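PDB 1SNY: sniffer CG10964-PA from Drosophila melanogaster, which probably reduces carbonyl compounds with NADPH, as a member of the short-chain dehydrogenase/reductase family that binds NADP on a Rossmann fold. Local coordinates for residues 63-68 / 74-79; 92-97 / 146-151; 239-244 / 258-263; 206-211 / 249-254; 255-258 / 264-267. All coordinates share one frame; numbering follows the deposited sequence. Where two conformers were deposited one is given.

Interaction 1: residues 63-68 / 74-79; sequences ELEDLA and IHILEI
Ile-74 and Ile-76, on the edge strand 74-78, press their CD1 methyls into the underside of helix 62-70. This is the second half of a beta-alpha-beta crossover of the Rossmann fold: strand 50-55, the helix, then strand 74-78. The short axes lie 8.6 Å apart and run roughly antiparallel, at 139°. The packing is close around Ala-68, whose CB sits 3.6 Å from Ile-76 CD1 and 4.1 Å from Ile-74 CG2. Ile-76 CG1 stands anti to the carbonyl carbon (chi1 -57°), which sends CD1 to the helix, where it also meets Leu-64 CG at 4.1 Å, the two chains sliding past each other in opposite directions. Ile-74, with the same torsions, lays its CD1 under the last turn, 3.5 Å from Leu-67 O and 3.8 Å from Leu-67 CB. Helix 32-42 covers this end, through Leu-35 and Lys-39 on Leu-67 and Leu-42 on Ile-74. The side chain of Leu-64, on the inner side, lies about 8 Å from bound NADP.

The looser side is that of Glu-65. Its CB leads away from the strand, but the bend at chi2 (52°) folds the chain back across Ile-76 at about a right angle, with Glu-65 OE1 3.7 Å from Ile-76 CD1. The other oxygen, OE2, makes a salt bridge to Arg-58. Everything that crosses between the segments is van der Waals contact, so shape fit and the apolar cover the two isoleucines find under the helix, rather than directed bonds, hold it over the outer strand.

Interaction 2: residues 92-97 / 146-151; sequences ADIEGV and LPLLKK
Glu-95 OE2 takes a hydrogen bond within a salt bridge from Lys-151 NZ at 2.5 Å, a length so short that its exact value is doubtful. The pair links two helices on the same face of the Rossmann sheet, 87-98 and 124-155, whose short axes run nearly parallel, 23° apart. Glu-95 CG is anti to the backbone N (chi1 -169°), which carries the extended chain across to the lysine, itself stretched out, and the two meet at about a right angle. Beneath the bridge lies Leu-148, whose two methyls part between neighbouring residues of helix 87-98: Leu-148 CD2 rests 3.9 Å from Glu-95 CB, while CD1 goes to Ile-94. Val-91, Thr-98 and Leu-103 also touch this leucine, and Ile-94 leans on Phe-52 of strand 50-55, so the contact passes from a charged pair outside to apolar side chains next to the sheet. With an alanine in place of Glu-95, the ammonium of Lys-151 would probably lose its carboxylate mate. Deepest in the contact, Ile-94 CG2 and Leu-148 CD1 stand 3.4 Å apart, closer than two methyls usually come.

Interaction 3: residues 239-244 / 258-263; sequences TGQIVQ and VNYDGT
Gln-241, on helix 235-248, and Tyr-260, in the loop after strand 257-258, lie side by side and point the same way, and the amide and the ring supply most of the contact. Their planes are 79° apart. Gln-241 OE1 comes to the edge of the ring, in its plane, 3.4 Å from Tyr-260 CE1, while Gln-241 NE2 approaches the same carbon obliquely at 3.3 Å. NE2 gives its hydrogen bond to Thr-237 O, one turn back on the helix, and this fixes the amide's rotation beside the tyrosine.

Apolar contact is slighter: Ile-242 CG1 meets Tyr-260 CB at 4.1 Å, the two chains crossing at about a right angle. Tyr-260 CG sits between its backbone N and carbonyl carbon (chi1 66°), which sets the ring beside the Gln-241 side chain; Leu-233 also touches it. Ile-242 continues inward against Leu-37, Pro-219 and Leu-217, its side chain about 7 Å from NADP.

The polar bonds among these residues lie within the loop. Residues 259 to 262 form a type I turn, and Asp-261 OD2 is gripped by three donors: Asn-259 ND2 at 2.9 Å, Thr-263 OG1 at 3.1 Å, and Thr-263 N at 3.2 Å, the last making an Asx turn. Thr-263 N meets it 59° out of the carboxylate plane. A polar tie to the helix comes from the hydroxyl of Thr-245, which bonds to Tyr-260 O and Gln-241 O.

The loop is thus braced by its own hydrogen bonds where it rests on the helix, and three donors on one oxygen would be expected to stabilise the charged form of Asp-261.

Interaction 4: residues 206-211 / 249-254; sequences DLYPQR and LGEKQN
Tyr-208, at the C-terminal end of helix 187-207, reaches across to Glu-251 and Asn-254, on the 3-10 turn and loop before strand 257-258. From CB the ring departs anti to the backbone N (chi1 -176°), and this carries it to the loop. Tyr-208 CD1 passes Asn-254 ND2 at 4.1 Å, an oblique crossing; the other end of that amide, OD1, accepts from Cys-214 N, which holds it in place. Next along the ring edge, Tyr-208 CE1 lies 3.6 Å from Glu-251 OE2. Tyr-208 CZ lies over the centre of the Arg-211 guanidinium, 3.4 Å from its plane. At the tip, Tyr-208 OH donates to Glu-251 OE2 over 3.1 Å, coming from above the carboxylate plane, which stands 76° to the ring.

Arg-211 is held over the ring by its own bond, NH1 to Tyr-208 O at 2.9 Å. Its backbone N reaches that oxygen from the opposite face of the carbonyl. Arg-211 NE stays 4.3 Å from Glu-251 OE1, too far for a salt bridge but near enough that the charges should attract. Replacing Tyr-208 by a phenylalanine would probably leave Glu-251 without its hydroxyl donor and its carboxylate free to turn.

Arg-211, with positive phi, is the C-prime residue of a Schellman motif that ends helix 187-207. Met-161 packs on Glu-251 and Asn-254. On the helix side Asp-206 bonds to Tyr-187 and Gly-185 of the second subunit; on the loop side Asn-254 is pinned to strand 213-217, so the contact joins the end of this helix to the approach to the last strand.

Interaction 5: residues 255-258 / 264-267; sequences GGFV and PLAW
Phe-257 and Trp-267 turn their rings nearly parallel, planes 16° apart, but slid so far that they barely overlap, with the centroid of the tryptophan's six-membered ring 5.7 Å from that of the phenylalanine. They meet where the C-terminal tail of the Rossmann fold folds back on 257-258, one of the two outer strands of the sheet. What lies over the indole instead is Phe-257 CB, a CH-pi contact 3.8 Å from the six-membered ring centroid of Trp-267. Leu-265 CB does the same over one face of the Phe-257 ring, 4.0 Å from its centroid. At the edges stand carbonyl oxygens: Ala-266 O is 3.5 Å from Phe-257 CD2, and Gly-255 O lies in the indole plane, 3.3 Å from Trp-267 CZ2. Trp-267 was deposited in two conformers, so its contacts hold for one of them.

Val-258 and Pro-264 form a single beta bridge, and the two segments then diverge. Phe-257 CG anti to its own N (chi1 -174°) places the ring between Leu-265 and the indole. Leu-265 CD1 meanwhile runs on toward Val-258, 3.8 Å from its C. Ser-177 bonds to Ala-266 O, which ties the tail to a neighbouring loop, and the indole also packs on Ile-178 of the second subunit. Helix 187-207 touches both aromatic side chains through Asn-197, and the side chain of Phe-257 comes within about 7 Å of that of Lys-193, which binds NADP. The backbones are joined by Leu-265 N, which donates to Phe-257 O over 2.7 Å with an N-H...O angle of 162°.

Overall arrangement
The five contacts span the parallel Rossmann sheet. Interaction 1 sits at one outer strand, 74-78, and interaction 5 at the other, 257-258, their centres about 31 Å apart on opposite sides of the chain's centre. Interaction 2 touches interaction 1 through Leu-77 and Ile-94, and interaction 4 through Leu-146 and Leu-207, linking helices 87-98, 124-155 and 187-207. Interactions 1 and 2 come first along the chain. The segments of interactions 3 and 4 then alternate, while interactions 3 and 5 share Val-258, with centres about 12 Å apart. Chain elements after helix 187-207 thus close the far edge of the sheet, and interactions 1, 3 and 5 each bring a side chain within about 8 Å of NADP.

Interaction 1: residues 63-68 / 74-79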
# COMPACT_ATOMS: atom_id res chain seq x y z
N GLU A 63 22.83 24.60 -1.24
CA GLU A 63 21.78 25.56 -0.94
C GLU A 63 21.23 25.39 0.48
O GLU A 63 20.97 26.37 1.16
CB GLU A 63 20.65 25.44 -1.97
CG GLU A 63 19.47 26.35 -1.70
CD GLU A 63 18.70 26.70 -2.96
OE1 GLU A 63 18.49 25.80 -3.80
OE2 GLU A 63 18.30 27.87 -3.10
N LEU A 64 21.07 24.14 0.91
CA LEU A 64 20.58 23.87 2.26
C LEU A 64 21.67 24.20 3.27
O LEU A 64 21.40 24.75 4.34
CB LEU A 64 20.19 22.39 2.41
CG LEU A 64 19.82 21.94 3.83
CD1 LEU A 64 18.58 22.69 4.31
CD2 LEU A 64 19.57 20.44 3.84
N GLU A 65 22.91 23.86 2.91
CA GLU A 65 24.06 24.12 3.77
C GLU A 65 24.28 25.63 3.88
O GLU A 65 24.78 26.13 4.89
CB GLU A 65 25.29 23.43 3.19
CG GLU A 65 26.55 23.58 4.02
CD GLU A 65 26.35 23.18 5.47
OE1 GLU A 65 25.76 23.98 6.23
OE2 GLU A 65 26.77 22.07 5.84
N ASP A 66 23.90 26.34 2.82
CA ASP A 66 24.05 27.79 2.78
C ASP A 66 22.96 28.43 3.63
O ASP A 66 23.21 29.38 4.37
CB ASP A 66 23.96 28.29 1.35
N LEU A 67 21.74 27.90 3.52
CA LEU A 67 20.62 28.41 4.30
C LEU A 67 20.93 28.24 5.78
O LEU A 67 20.53 29.06 6.61
CB LEU A 67 19.33 27.65 3.96
CG LEU A 67 18.72 27.85 2.58
CD1 LEU A 67 17.53 26.92 2.42
CD2 LEU A 67 18.28 29.30 2.41
N ALA A 68 21.65 27.17 6.10
CA ALA A 68 22.03 26.87 7.47
C ALA A 68 23.02 27.92 7.99
O ALA A 68 22.87 28.43 9.10
CB ALA A 68 22.65 25.49 7.55
N ILE A 74 18.04 26.60 11.79
CA ILE A 74 18.11 25.42 10.94
C ILE A 74 19.13 24.44 11.52
O ILE A 74 20.23 24.84 11.92
CB ILE A 74 18.54 25.79 9.49
CG1 ILE A 74 17.45 26.64 8.83
CG2 ILE A 74 18.80 24.53 8.69
CD1 ILE A 74 17.77 27.05 7.39
N HIS A 75 18.76 23.17 11.58
CA HIS A 75 19.65 22.12 12.10
C HIS A 75 19.74 21.04 11.03
O HIS A 75 18.73 20.43 10.67
CB HIS A 75 19.08 21.51 13.38
CG HIS A 75 18.94 22.49 14.51
ND1 HIS A 75 19.98 22.83 15.33
CD2 HIS A 75 17.87 23.20 14.95
CE1 HIS A 75 19.57 23.70 16.23
NE2 HIS A 75 18.29 23.94 16.02
N ILE A 76 20.94 20.79 10.53
CA ILE A 76 21.12 19.76 9.51
C ILE A 76 21.55 18.44 10.12
O ILE A 76 22.55 18.36 10.83
CB ILE A 76 22.16 20.19 8.46
CG1 ILE A 76 21.74 21.52 7.83
CG2 ILE A 76 22.30 19.11 7.39
CD1 ILE A 76 22.69 22.02 6.75
N LEU A 77 20.77 17.39 9.85
CA LEU A 77 21.06 16.06 10.35
C LEU A 77 21.32 15.18 9.13
O LEU A 77 20.50 15.15 8.21
CB LEU A 77 19.87 15.52 11.14
CG LEU A 77 19.35 16.40 12.29
CD1 LEU A 77 18.04 15.84 12.83
CD2 LEU A 77 20.39 16.48 13.38
N GLU A 78 22.45 14.47 9.12
CA GLU A 78 22.77 13.62 7.98
C GLU A 78 22.42 12.17 8.26
O GLU A 78 22.84 11.60 9.27
CB GLU A 78 24.26 13.75 7.62
CG GLU A 78 24.64 13.00 6.36
CD GLU A 78 26.06 13.29 5.90
OE1 GLU A 78 26.29 14.38 5.34
OE2 GLU A 78 26.93 12.42 6.11
N ILE A 79 21.66 11.57 7.35
CA ILE A 79 21.23 10.19 7.52
C ILE A 79 20.54 9.66 6.27
O ILE A 79 19.96 10.43 5.50
CB ILE A 79 20.22 10.09 8.70
CG1 ILE A 79 19.61 8.69 8.76
CG2 ILE A 79 19.12 11.13 8.52
CD1 ILE A 79 18.65 8.50 9.93

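Interaction 2: residues 92-97 / 146-151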
# COMPACT_ATOMS: atom_id res chain seq x y z
N ALA A 92 17.83 11.05 19.37
CA ALA A 92 18.66 11.47 20.49
C ALA A 92 19.08 12.91 20.26
O ALA A 92 18.91 13.76 21.14
CB ALA A 92 19.88 10.57 20.61
N ASP A 93 19.62 13.19 19.08
CA ASP A 93 20.07 14.54 18.75
C ASP A 93 18.93 15.55 18.87
O ASP A 93 19.13 16.67 19.34
CB ASP A 93 20.65 14.58 17.34
CG ASP A 93 21.82 13.62 17.16
OD1 ASP A 93 22.53 13.36 18.15
OD2 ASP A 93 22.02 13.12 16.03
N ILE A 94 17.74 15.16 18.44
CA ILE A 94 16.60 16.05 18.51
C ILE A 94 16.25 16.35 19.97
O ILE A 94 16.17 17.51 20.37
CB ILE A 94 15.36 15.45 17.81
CG1 ILE A 94 15.63 15.33 16.31
CG2 ILE A 94 14.13 16.33 18.05
CD1 ILE A 94 14.51 14.68 15.52
N GLU A 95 16.05 15.29 20.75
CA GLU A 95 15.69 15.45 22.16
C GLU A 95 16.68 16.33 22.91
O GLU A 95 16.29 17.12 23.77
CB GLU A 95 15.58 14.08 22.83
CG GLU A 95 14.95 14.12 24.21
CD GLU A 95 14.68 12.73 24.77
OE1 GLU A 95 15.64 11.94 24.93
OE2 GLU A 95 13.50 12.43 25.05
N GLY A 96 17.96 16.19 22.59
CA GLY A 96 18.97 16.98 23.26
C GLY A 96 18.75 18.47 23.05
O GLY A 96 19.00 19.28 23.95
N VAL A 97 18.25 18.82 21.87
CA VAL A 97 18.00 20.21 21.54
C VAL A 97 16.65 20.73 22.04
O VAL A 97 16.58 21.79 22.66
CB VAL A 97 18.09 20.44 20.01
CG1 VAL A 97 17.80 21.89 19.67
CG2 VAL A 97 19.47 20.04 19.51
N LEU A 146 7.69 9.16 18.08
CA LEU A 146 6.53 9.15 18.97
C LEU A 146 6.78 9.76 20.36
O LEU A 146 6.00 10.58 20.83
CB LEU A 146 5.96 7.73 19.10
CG LEU A 146 4.43 7.68 19.16
CD1 LEU A 146 3.83 8.46 17.99
CD2 LEU A 146 3.95 6.24 19.11
N PRO A 147 7.88 9.36 21.03
CA PRO A 147 8.13 9.94 22.36
C PRO A 147 8.21 11.46 22.31
O PRO A 147 7.61 12.15 23.16
CB PRO A 147 9.45 9.29 22.76
CG PRO A 147 9.36 7.93 22.12
CD PRO A 147 8.82 8.27 20.74
N LEU A 148 8.92 11.99 21.33
CA LEU A 148 9.08 13.43 21.16
C LEU A 148 7.75 14.11 20.82
O LEU A 148 7.45 15.20 21.31
CB LEU A 148 10.08 13.73 20.05
CG LEU A 148 11.56 13.56 20.43
CD1 LEU A 148 12.43 13.58 19.20
CD2 LEU A 148 11.96 14.67 21.38
N LEU A 149 6.96 13.47 19.96
CA LEU A 149 5.67 14.02 19.55
C LEU A 149 4.69 14.07 20.72
O LEU A 149 3.88 14.99 20.83
CB LEU A 149 5.09 13.20 18.39
CG LEU A 149 5.78 13.33 17.02
CD1 LEU A 149 5.29 12.23 16.10
CD2 LEU A 149 5.50 14.72 16.41
N LYS A 150 4.75 13.06 21.58
CA LYS A 150 3.85 13.01 22.73
C LYS A 150 4.24 14.06 23.77
O LYS A 150 3.37 14.63 24.43
CB LYS A 150 3.86 11.62 23.36
CG LYS A 150 3.21 10.57 22.49
CD LYS A 150 3.31 9.19 23.11
CE LYS A 150 2.63 8.14 22.24
NZ LYS A 150 2.87 6.76 22.76
N LYS A 151 5.54 14.30 23.91
CA LYS A 151 5.99 15.31 24.87
C LYS A 151 5.49 16.67 24.41
O LYS A 151 5.02 17.48 25.22
CB LYS A 151 7.51 15.32 24.98
CG LYS A 151 8.09 14.09 25.66
CD LYS A 151 9.60 14.18 25.79
CE LYS A 151 10.15 12.94 26.48
NZ LYS A 151 11.63 12.99 26.58

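Interaction 3: residues 239-244 / 258-263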
# COMPACT_ATOMS: atom_id res chain seq x y z
N THR A 239 4.74 24.88 -1.87
CA THR A 239 5.21 24.90 -0.48
C THR A 239 4.64 26.07 0.32
O THR A 239 4.39 25.93 1.52
CB THR A 239 6.75 24.93 -0.41
OG1 THR A 239 7.25 26.09 -1.09
CG2 THR A 239 7.34 23.68 -1.05
N GLY A 240 4.44 27.20 -0.34
CA GLY A 240 3.88 28.35 0.36
C GLY A 240 2.50 28.01 0.87
O GLY A 240 2.17 28.23 2.04
N GLN A 241 1.66 27.47 -0.02
CA GLN A 241 0.31 27.10 0.36
C GLN A 241 0.33 25.92 1.33
O GLN A 241 -0.51 25.83 2.23
CB GLN A 241 -0.51 26.75 -0.88
CG GLN A 241 -0.52 27.85 -1.94
CD GLN A 241 -1.46 27.53 -3.09
OE1 GLN A 241 -2.68 27.50 -2.93
NE2 GLN A 241 -0.89 27.29 -4.27
N ILE A 242 1.28 25.00 1.14
CA ILE A 242 1.38 23.84 2.02
C ILE A 242 1.61 24.27 3.47
O ILE A 242 0.85 23.88 4.37
CB ILE A 242 2.53 22.90 1.59
CG1 ILE A 242 2.20 22.27 0.24
CG2 ILE A 242 2.75 21.82 2.65
CD1 ILE A 242 3.21 21.24 -0.24
N VAL A 243 2.65 25.07 3.69
CA VAL A 243 2.97 25.56 5.02
C VAL A 243 1.75 26.27 5.60
O VAL A 243 1.46 26.17 6.79
CB VAL A 243 4.14 26.57 4.98
CG1 VAL A 243 4.35 27.19 6.37
CG2 VAL A 243 5.40 25.89 4.50
N GLN A 244 1.03 26.97 4.74
CA GLN A 244 -0.16 27.69 5.16
C GLN A 244 -1.27 26.70 5.50
O GLN A 244 -1.94 26.82 6.53
CB GLN A 244 -0.62 28.63 4.04
CG GLN A 244 -1.29 29.90 4.54
CD GLN A 244 -0.43 30.67 5.53
OE1 GLN A 244 0.72 31.04 5.23
NE2 GLN A 244 -0.97 30.91 6.72
N VAL A 258 -5.62 15.36 2.25
CA VAL A 258 -5.93 16.68 1.75
C VAL A 258 -5.01 17.18 0.65
O VAL A 258 -3.84 16.79 0.56
CB VAL A 258 -5.94 17.73 2.89
CG1 VAL A 258 -6.82 17.24 4.03
CG2 VAL A 258 -4.52 17.98 3.37
N ASN A 259 -5.57 18.04 -0.19
CA ASN A 259 -4.86 18.66 -1.29
C ASN A 259 -3.96 19.75 -0.69
O ASN A 259 -4.06 20.05 0.50
CB ASN A 259 -5.90 19.25 -2.26
CG ASN A 259 -5.31 19.63 -3.60
OD1 ASN A 259 -4.43 18.95 -4.12
ND2 ASN A 259 -5.83 20.72 -4.19
N TYR A 260 -3.08 20.33 -1.50
CA TYR A 260 -2.16 21.35 -0.99
C TYR A 260 -2.86 22.61 -0.48
O TYR A 260 -2.27 23.39 0.27
CB TYR A 260 -1.14 21.72 -2.07
CG TYR A 260 -1.74 22.39 -3.28
CD1 TYR A 260 -1.99 23.77 -3.28
CD2 TYR A 260 -2.06 21.66 -4.41
CE1 TYR A 260 -2.53 24.39 -4.40
CE2 TYR A 260 -2.60 22.28 -5.54
CZ TYR A 260 -2.83 23.64 -5.52
OH TYR A 260 -3.35 24.26 -6.64
N ASP A 261 -4.11 22.80 -0.89
CA ASP A 261 -4.88 23.97 -0.45
C ASP A 261 -5.91 23.57 0.60
O ASP A 261 -6.80 24.34 0.94
CB ASP A 261 -5.61 24.62 -1.63
CG ASP A 261 -6.73 23.76 -2.18
OD1 ASP A 261 -7.68 24.33 -2.76
OD2 ASP A 261 -6.66 22.51 -2.05
N GLY A 262 -5.78 22.34 1.11
CA GLY A 262 -6.67 21.85 2.14
C GLY A 262 -7.92 21.10 1.71
O GLY A 262 -8.63 20.56 2.56
N THR A 263 -8.19 21.04 0.41
CA THR A 263 -9.38 20.34 -0.07
C THR A 263 -9.33 18.82 0.17
O THR A 263 -8.32 18.18 -0.11
CB THR A 263 -9.59 20.59 -1.58
OG1 THR A 263 -9.74 22.00 -1.80
CG2 THR A 263 -10.82 19.86 -2.08

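Interaction 4: residues 206-211 / 249-254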
# COMPACT_ATOMS: atom_id res chain seq x y z
N ASP A 206 -4.73 5.57 16.29
CA ASP A 206 -3.85 5.16 17.37
C ASP A 206 -3.26 6.30 18.21
O ASP A 206 -3.01 6.12 19.40
CB ASP A 206 -2.70 4.29 16.83
CG ASP A 206 -3.19 3.01 16.18
OD1 ASP A 206 -4.39 2.69 16.29
OD2 ASP A 206 -2.36 2.30 15.57
N LEU A 207 -3.05 7.46 17.60
CA LEU A 207 -2.46 8.57 18.33
C LEU A 207 -3.48 9.57 18.86
O LEU A 207 -3.11 10.54 19.52
CB LEU A 207 -1.44 9.31 17.45
CG LEU A 207 -0.37 8.39 16.85
CD1 LEU A 207 0.66 9.25 16.12
CD2 LEU A 207 0.29 7.57 17.95
N TYR A 208 -4.75 9.35 18.56
CA TYR A 208 -5.80 10.26 19.02
C TYR A 208 -5.77 10.52 20.52
O TYR A 208 -6.02 11.65 20.96
CB TYR A 208 -7.18 9.74 18.63
CG TYR A 208 -8.27 10.72 19.01
CD1 TYR A 208 -8.34 11.98 18.43
CD2 TYR A 208 -9.19 10.42 20.02
CE1 TYR A 208 -9.29 12.92 18.83
CE2 TYR A 208 -10.14 11.35 20.43
CZ TYR A 208 -10.18 12.60 19.84
OH TYR A 208 -11.11 13.53 20.24
N PRO A 209 -5.48 9.49 21.34
CA PRO A 209 -5.43 9.65 22.80
C PRO A 209 -4.51 10.80 23.23
O PRO A 209 -4.85 11.57 24.13
CB PRO A 209 -4.91 8.30 23.27
CG PRO A 209 -5.53 7.37 22.30
CD PRO A 209 -5.32 8.07 20.98
N GLN A 210 -3.34 10.90 22.60
CA GLN A 210 -2.40 11.96 22.92
C GLN A 210 -2.68 13.19 22.06
O GLN A 210 -1.96 14.19 22.12
CB GLN A 210 -0.95 11.51 22.71
CG GLN A 210 -0.46 10.46 23.70
CD GLN A 210 -0.90 9.05 23.33
OE1 GLN A 210 -0.61 8.09 24.05
NE2 GLN A 210 -1.58 8.92 22.20
N ARG A 211 -3.73 13.10 21.25
CA ARG A 211 -4.15 14.18 20.36
C ARG A 211 -3.07 14.62 19.37
O ARG A 211 -2.85 15.81 19.17
CB ARG A 211 -4.61 15.38 21.19
CG ARG A 211 -5.84 15.12 22.04
CD ARG A 211 -7.05 14.83 21.17
NE ARG A 211 -8.29 14.78 21.93
CZ ARG A 211 -8.68 13.77 22.70
NH1 ARG A 211 -7.92 12.68 22.82
NH2 ARG A 211 -9.84 13.83 23.34
N LEU A 249 -4.71 23.22 9.53
CA LEU A 249 -5.29 21.90 9.75
C LEU A 249 -5.62 21.70 11.22
O LEU A 249 -4.83 22.05 12.10
CB LEU A 249 -4.32 20.81 9.28
CG LEU A 249 -3.96 20.80 7.79
CD1 LEU A 249 -2.89 19.75 7.52
CD2 LEU A 249 -5.22 20.51 6.96
N GLY A 250 -6.79 21.12 11.49
CA GLY A 250 -7.21 20.88 12.85
C GLY A 250 -7.78 19.49 13.05
O GLY A 250 -7.69 18.65 12.15
N GLU A 251 -8.37 19.25 14.21
CA GLU A 251 -8.94 17.95 14.55
C GLU A 251 -9.94 17.41 13.54
O GLU A 251 -10.05 16.20 13.34
CB GLU A 251 -9.59 18.00 15.94
CG GLU A 251 -9.95 16.63 16.48
CD GLU A 251 -10.31 16.64 17.95
OE1 GLU A 251 -9.63 17.35 18.73
OE2 GLU A 251 -11.26 15.93 18.35
N LYS A 252 -10.67 18.31 12.89
CA LYS A 252 -11.66 17.90 11.90
C LYS A 252 -11.04 17.23 10.68
O LYS A 252 -11.67 16.36 10.07
CB LYS A 252 -12.49 19.11 11.46
CG LYS A 252 -13.34 19.71 12.56
CD LYS A 252 -14.27 20.78 12.03
CE LYS A 252 -15.14 21.35 13.13
NZ LYS A 252 -15.87 20.27 13.85
N GLN A 253 -9.81 17.61 10.34
CA GLN A 253 -9.12 17.03 9.19
C GLN A 253 -8.19 15.89 9.60
O GLN A 253 -7.46 15.37 8.76
CB GLN A 253 -8.31 18.10 8.46
CG GLN A 253 -9.11 19.29 7.96
CD GLN A 253 -9.57 20.18 9.10
OE1 GLN A 253 -8.75 20.70 9.86
NE2 GLN A 253 -10.88 20.36 9.22
N ASN A 254 -8.22 15.52 10.87
CA ASN A 254 -7.37 14.46 11.39
C ASN A 254 -7.61 13.11 10.72
O ASN A 254 -8.75 12.65 10.60
CB ASN A 254 -7.58 14.33 12.90
CG ASN A 254 -6.60 13.37 13.54
OD1 ASN A 254 -5.45 13.27 13.10
ND2 ASN A 254 -7.03 12.69 14.58

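Interaction 5: residues 255-258 / 264-267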
# COMPACT_ATOMS: atom_id res chain seq x y z
N GLY A 255 -6.52 12.47 10.28
CA GLY A 255 -6.62 11.19 9.62
C GLY A 255 -7.09 11.31 8.19
O GLY A 255 -7.44 10.31 7.55
N GLY A 256 -7.09 12.53 7.67
CA GLY A 256 -7.55 12.76 6.32
C GLY A 256 -6.49 12.88 5.24
O GLY A 256 -5.29 12.91 5.50
N PHE A 257 -6.98 12.94 4.01
CA PHE A 257 -6.15 13.06 2.83
C PHE A 257 -6.55 14.41 2.25
O PHE A 257 -7.70 14.61 1.83
CB PHE A 257 -6.49 11.91 1.88
CG PHE A 257 -5.62 11.82 0.66
CD1 PHE A 257 -4.41 12.51 0.58
CD2 PHE A 257 -6.00 11.01 -0.41
CE1 PHE A 257 -3.59 12.38 -0.54
CE2 PHE A 257 -5.20 10.87 -1.53
CZ PHE A 257 -3.99 11.56 -1.61
N VAL A 258 -5.62 15.36 2.25
CA VAL A 258 -5.93 16.68 1.75
C VAL A 258 -5.01 17.18 0.65
O VAL A 258 -3.84 16.79 0.56
CB VAL A 258 -5.94 17.73 2.89
CG1 VAL A 258 -6.82 17.24 4.03
CG2 VAL A 258 -4.52 17.98 3.37
N PRO A 264 -10.41 18.24 0.71
CA PRO A 264 -10.47 16.80 0.98
C PRO A 264 -10.32 15.96 -0.29
O PRO A 264 -10.95 16.24 -1.30
CB PRO A 264 -11.85 16.62 1.62
CG PRO A 264 -12.14 17.96 2.23
CD PRO A 264 -11.66 18.90 1.15
N LEU A 265 -9.48 14.93 -0.22
CA LEU A 265 -9.26 14.06 -1.37
C LEU A 265 -9.74 12.64 -1.09
O LEU A 265 -9.85 12.23 0.07
CB LEU A 265 -7.78 14.02 -1.75
CG LEU A 265 -7.19 15.33 -2.25
CD1 LEU A 265 -5.70 15.14 -2.54
CD2 LEU A 265 -7.91 15.77 -3.52
N ALA A 266 -10.02 11.90 -2.16
CA ALA A 266 -10.50 10.54 -2.07
C ALA A 266 -9.36 9.54 -1.93
O ALA A 266 -8.33 9.69 -2.59
CB ALA A 266 -11.30 10.20 -3.32
N TRP A 267 -9.57 8.54 -1.08
CA TRP A 267 -8.60 7.48 -0.84
C TRP A 267 -8.50 6.64 -2.11
O TRP A 267 -7.41 6.10 -2.39
CB TRP A 267 -9.05 6.58 0.31
CG TRP A 267 -9.20 7.25 1.64
CD1 TRP A 267 -10.34 7.32 2.39
CD2 TRP A 267 -8.17 7.87 2.42
NE1 TRP A 267 -10.08 7.95 3.58
CE2 TRP A 267 -8.76 8.30 3.63
CE3 TRP A 267 -6.80 8.11 2.21
CZ2 TRP A 267 -8.04 8.96 4.62
CZ3 TRP A 267 -6.08 8.76 3.20
CH2 TRP A 267 -6.70 9.17 4.39